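Local coordinates for outer protein YopM (Yersinia pestis, PDB 1JL5) that acts as a leucine-rich repeat effector and virulence factor of the plague bacillus, probably altering host cell physiology to promote bacterial survival in host tissues, at residues 197-208 with 216-227. Numbering follows the deposited sequence.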
loop_
_atom_site.group_PDB
_atom_site.type_symbol
_atom_site.label_atom_id
_atom_site.label_comp_id
_atom_site.label_asym_id
_atom_site.label_seq_id
_atom_site.Cartn_x
_atom_site.Cartn_y
_atom_site.Cartn_z
ATOM N N LEU A 197 7.850 15.582 -35.796
ATOM C CA LEU A 197 7.493 14.699 -34.699
ATOM C C LEU A 197 8.456 14.939 -33.545
ATOM O O LEU A 197 9.641 14.620 -33.624
ATOM C CB LEU A 197 7.554 13.240 -35.142
ATOM C CG LEU A 197 7.056 12.246 -34.089
ATOM C CD1 LEU A 197 5.641 12.613 -33.667
ATOM C CD2 LEU A 197 7.097 10.846 -34.658
ATOM N N THR A 198 7.946 15.507 -32.466
ATOM C CA THR A 198 8.790 15.797 -31.327
ATOM C C THR A 198 8.494 14.883 -30.152
ATOM O O THR A 198 9.332 14.693 -29.278
ATOM C CB THR A 198 8.599 17.237 -30.876
ATOM O OG1 THR A 198 7.261 17.405 -30.412
ATOM C CG2 THR A 198 8.846 18.189 -32.036
ATOM N N ALA A 199 7.299 14.315 -30.125
ATOM C CA ALA A 199 6.943 13.440 -29.023
ATOM C C ALA A 199 6.217 12.198 -29.479
ATOM O O ALA A 199 5.247 12.261 -30.231
ATOM C CB ALA A 199 6.094 14.194 -28.008
ATOM N N ILE A 200 6.708 11.060 -29.015
ATOM C CA ILE A 200 6.104 9.789 -29.343
ATOM C C ILE A 200 5.822 9.048 -28.056
ATOM O O ILE A 200 6.715 8.841 -27.235
ATOM C CB ILE A 200 7.034 8.882 -30.164
ATOM C CG1 ILE A 200 7.376 9.535 -31.500
ATOM C CG2 ILE A 200 6.366 7.524 -30.378
ATOM C CD1 ILE A 200 8.430 8.768 -32.267
ATOM N N TYR A 201 4.569 8.673 -27.875
ATOM C CA TYR A 201 4.177 7.890 -26.725
ATOM C C TYR A 201 3.680 6.630 -27.385
ATOM O O TYR A 201 2.704 6.650 -28.134
ATOM C CB TYR A 201 3.066 8.575 -25.936
ATOM C CG TYR A 201 3.528 9.836 -25.260
ATOM C CD1 TYR A 201 3.709 11.010 -25.985
ATOM C CD2 TYR A 201 3.821 9.849 -23.899
ATOM C CE1 TYR A 201 4.173 12.167 -25.373
ATOM C CE2 TYR A 201 4.286 11.003 -23.277
ATOM C CZ TYR A 201 4.459 12.156 -24.023
ATOM O OH TYR A 201 4.916 13.302 -23.421
ATOM N N ALA A 202 4.393 5.540 -27.148
ATOM C CA ALA A 202 4.036 4.264 -27.730
ATOM C C ALA A 202 4.266 3.215 -26.661
ATOM O O ALA A 202 4.449 2.040 -26.947
ATOM C CB ALA A 202 4.899 3.988 -28.949
ATOM N N ASP A 203 4.273 3.663 -25.417
ATOM C CA ASP A 203 4.458 2.763 -24.297
ATOM C C ASP A 203 3.272 1.818 -24.259
ATOM O O ASP A 203 2.245 2.062 -24.897
ATOM C CB ASP A 203 4.487 3.548 -22.996
ATOM C CG ASP A 203 3.254 4.406 -22.825
ATOM O OD1 ASP A 203 3.075 5.345 -23.630
ATOM O OD2 ASP A 203 2.458 4.135 -21.906
ATOM N N ASN A 204 3.414 0.739 -23.505
ATOM C CA ASN A 204 2.335 -0.214 -23.355
ATOM C C ASN A 204 1.760 -0.688 -24.668
ATOM O O ASN A 204 0.569 -0.567 -24.932
ATOM C CB ASN A 204 1.247 0.404 -22.497
ATOM C CG ASN A 204 1.682 0.554 -21.071
ATOM O OD1 ASN A 204 1.703 -0.418 -20.325
ATOM N ND2 ASN A 204 2.063 1.768 -20.684
ATOM N N ASN A 205 2.640 -1.223 -25.492
ATOM C CA ASN A 205 2.270 -1.780 -26.768
ATOM C C ASN A 205 3.103 -3.030 -26.817
ATOM O O ASN A 205 3.631 -3.439 -25.798
ATOM C CB ASN A 205 2.627 -0.812 -27.884
ATOM C CG ASN A 205 1.577 0.248 -28.058
ATOM O OD1 ASN A 205 0.445 -0.064 -28.417
ATOM N ND2 ASN A 205 1.929 1.501 -27.787
ATOM N N SER A 206 3.220 -3.652 -27.975
ATOM C CA SER A 206 4.039 -4.845 -28.053
ATOM C C SER A 206 5.121 -4.602 -29.067
ATOM O O SER A 206 5.436 -5.458 -29.887
ATOM C CB SER A 206 3.185 -6.052 -28.426
ATOM O OG SER A 206 2.341 -6.380 -27.335
ATOM N N LEU A 207 5.690 -3.407 -29.005
ATOM C CA LEU A 207 6.755 -3.045 -29.919
ATOM C C LEU A 207 7.995 -3.835 -29.533
ATOM O O LEU A 207 8.393 -3.855 -28.370
ATOM C CB LEU A 207 7.041 -1.550 -29.820
ATOM C CG LEU A 207 5.857 -0.635 -30.131
ATOM C CD1 LEU A 207 6.279 0.816 -29.957
ATOM C CD2 LEU A 207 5.373 -0.888 -31.557
ATOM N N LYS A 208 8.580 -4.514 -30.511
ATOM C CA LYS A 208 9.792 -5.273 -30.266
ATOM C C LYS A 208 10.918 -4.324 -30.624
ATOM O O LYS A 208 12.018 -4.401 -30.078
ATOM C CB LYS A 208 9.856 -6.520 -31.138
ATOM C CG LYS A 208 8.861 -7.588 -30.743
ATOM C CD LYS A 208 9.176 -8.886 -31.454
ATOM C CE LYS A 208 8.220 -9.990 -31.047
ATOM N NZ LYS A 208 8.587 -11.285 -31.688
ATOM N N SER A 216 13.702 15.300 -35.259
ATOM C CA SER A 216 12.933 16.248 -34.471
ATOM C C SER A 216 12.481 15.720 -33.119
ATOM O O SER A 216 12.114 16.501 -32.245
ATOM C CB SER A 216 11.702 16.678 -35.260
ATOM O OG SER A 216 10.944 15.542 -35.629
ATOM N N LEU A 217 12.512 14.406 -32.940
ATOM C CA LEU A 217 12.040 13.817 -31.691
ATOM C C LEU A 217 12.671 14.425 -30.450
ATOM O O LEU A 217 13.885 14.495 -30.317
ATOM C CB LEU A 217 12.270 12.304 -31.688
ATOM C CG LEU A 217 11.380 11.547 -30.695
ATOM C CD1 LEU A 217 9.917 11.731 -31.109
ATOM C CD2 LEU A 217 11.742 10.074 -30.676
ATOM N N GLU A 218 11.829 14.874 -29.535
ATOM C CA GLU A 218 12.316 15.455 -28.300
ATOM C C GLU A 218 11.995 14.496 -27.180
ATOM O O GLU A 218 12.639 14.486 -26.134
ATOM C CB GLU A 218 11.627 16.786 -28.035
ATOM C CG GLU A 218 11.699 17.739 -29.205
ATOM C CD GLU A 218 11.214 19.115 -28.841
ATOM O OE1 GLU A 218 10.245 19.210 -28.062
ATOM O OE2 GLU A 218 11.795 20.101 -29.339
ATOM N N SER A 219 10.993 13.670 -27.417
ATOM C CA SER A 219 10.576 12.744 -26.398
ATOM C C SER A 219 9.986 11.473 -26.955
ATOM O O SER A 219 9.220 11.487 -27.921
ATOM C CB SER A 219 9.551 13.427 -25.494
ATOM O OG SER A 219 9.169 12.573 -24.440
ATOM N N ILE A 220 10.372 10.361 -26.350
ATOM C CA ILE A 220 9.830 9.087 -26.742
ATOM C C ILE A 220 9.576 8.304 -25.473
ATOM O O ILE A 220 10.471 8.094 -24.644
ATOM C CB ILE A 220 10.756 8.287 -27.687
ATOM C CG1 ILE A 220 10.029 7.004 -28.120
ATOM C CG2 ILE A 220 12.080 7.971 -27.013
ATOM C CD1 ILE A 220 10.624 6.330 -29.314
ATOM N N VAL A 221 8.316 7.930 -25.311
ATOM C CA VAL A 221 7.862 7.163 -24.177
ATOM C C VAL A 221 7.409 5.867 -24.815
ATOM O O VAL A 221 6.428 5.834 -25.553
ATOM C CB VAL A 221 6.699 7.877 -23.483
ATOM C CG1 VAL A 221 6.129 7.013 -22.372
ATOM C CG2 VAL A 221 7.192 9.201 -22.920
ATOM N N ALA A 222 8.158 4.807 -24.560
ATOM C CA ALA A 222 7.849 3.519 -25.154
ATOM C C ALA A 222 8.080 2.438 -24.129
ATOM O O ALA A 222 8.488 1.324 -24.456
ATOM C CB ALA A 222 8.731 3.289 -26.374
ATOM N N GLY A 223 7.827 2.783 -22.876
ATOM C CA GLY A 223 7.992 1.817 -21.821
ATOM C C GLY A 223 6.923 0.762 -21.974
ATOM O O GLY A 223 5.930 0.952 -22.685
ATOM N N ASN A 224 7.132 -0.369 -21.320
ATOM C CA ASN A 224 6.165 -1.443 -21.365
ATOM C C ASN A 224 5.820 -1.949 -22.731
ATOM O O ASN A 224 4.658 -2.137 -23.079
ATOM C CB ASN A 224 4.898 -1.039 -20.641
ATOM C CG ASN A 224 4.922 -1.463 -19.220
ATOM O OD1 ASN A 224 5.033 -2.651 -18.934
ATOM N ND2 ASN A 224 4.839 -0.503 -18.307
ATOM N N ASN A 225 6.857 -2.147 -23.512
ATOM C CA ASN A 225 6.714 -2.711 -24.823
ATOM C C ASN A 225 7.576 -3.940 -24.677
ATOM O O ASN A 225 7.782 -4.422 -23.565
ATOM C CB ASN A 225 7.260 -1.747 -25.868
ATOM C CG ASN A 225 6.205 -0.787 -26.346
ATOM O OD1 ASN A 225 5.252 -1.194 -26.993
ATOM N ND2 ASN A 225 6.349 0.483 -26.007
ATOM N N ILE A 226 8.076 -4.463 -25.775
ATOM C CA ILE A 226 8.943 -5.616 -25.680
ATOM C C ILE A 226 10.136 -5.287 -26.544
ATOM O O ILE A 226 10.587 -6.082 -27.359
ATOM C CB ILE A 226 8.222 -6.897 -26.132
ATOM C CG1 ILE A 226 7.462 -6.653 -27.435
ATOM C CG2 ILE A 226 7.259 -7.341 -25.038
ATOM C CD1 ILE A 226 6.604 -7.835 -27.860
ATOM N N LEU A 227 10.622 -4.065 -26.353
ATOM C CA LEU A 227 11.770 -3.570 -27.084
ATOM C C LEU A 227 13.011 -4.323 -26.663
ATOM O O LEU A 227 13.406 -4.287 -25.495
ATOM C CB LEU A 227 11.954 -2.079 -26.823
ATOM C CG LEU A 227 10.792 -1.216 -27.310
ATOM C CD1 LEU A 227 11.042 0.238 -26.948
ATOM C CD2 LEU A 227 10.639 -1.389 -28.814
#
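With CG turned beside the backbone N (chi1 -89°) and the amide rotated to chi2 -67°, Asn225 reaches back to the backbone of 197-208, where ND2 donates at 2.6 Å to Ala202 O, which lies in the amide plane. Asn205, twisted almost alike, sends its own ND2 to the same Ala202 O over 2.7 Å. The two amides are nearly coplanar, 15° apart, yet they approach that carbonyl from opposite faces of its plane. Asn225 ND2 also donates to Ala222 O at 2.8 Å, joining the carbonyls of successive repeats. Asn247 in the following repeat and Asn205 toward Ala180 in the preceding one continue the pattern, the asparagine stack of leucine-rich repeats.

Upstream, strands 199-201 and 219-221 run parallel, exchanging backbone bonds, among them a nearly straight one from Val221 N to Ile200 O at 2.7 Å. Thr198 O takes two donors, Glu218 N and Ser219 N, where the chain enters the second strand. On the face bearing Ile200 and Ile220, the CG1 of Ile200 presses on Leu217 CD1 at 3.4 Å, a tight fit between side chains crossing at about a right angle. The other face carries Tyr201, whose CE2 lies 3.4 Å from Val221 CG2, the methyl meeting the ring obliquely. Beyond the turn, Leu207 CB rests on Leu227 CD2 at 3.7 Å.

The amides of Asn205 and Asn225 thus supply donors to the carbonyls of Ala202 and Ala222, just past the strands, while Ile200, Leu217, Ile220, Leu207 and Leu227 pack as buried apolar groups; this division of labour is consistent with LRR 7 and LRR 8 stacking in register within the solenoid.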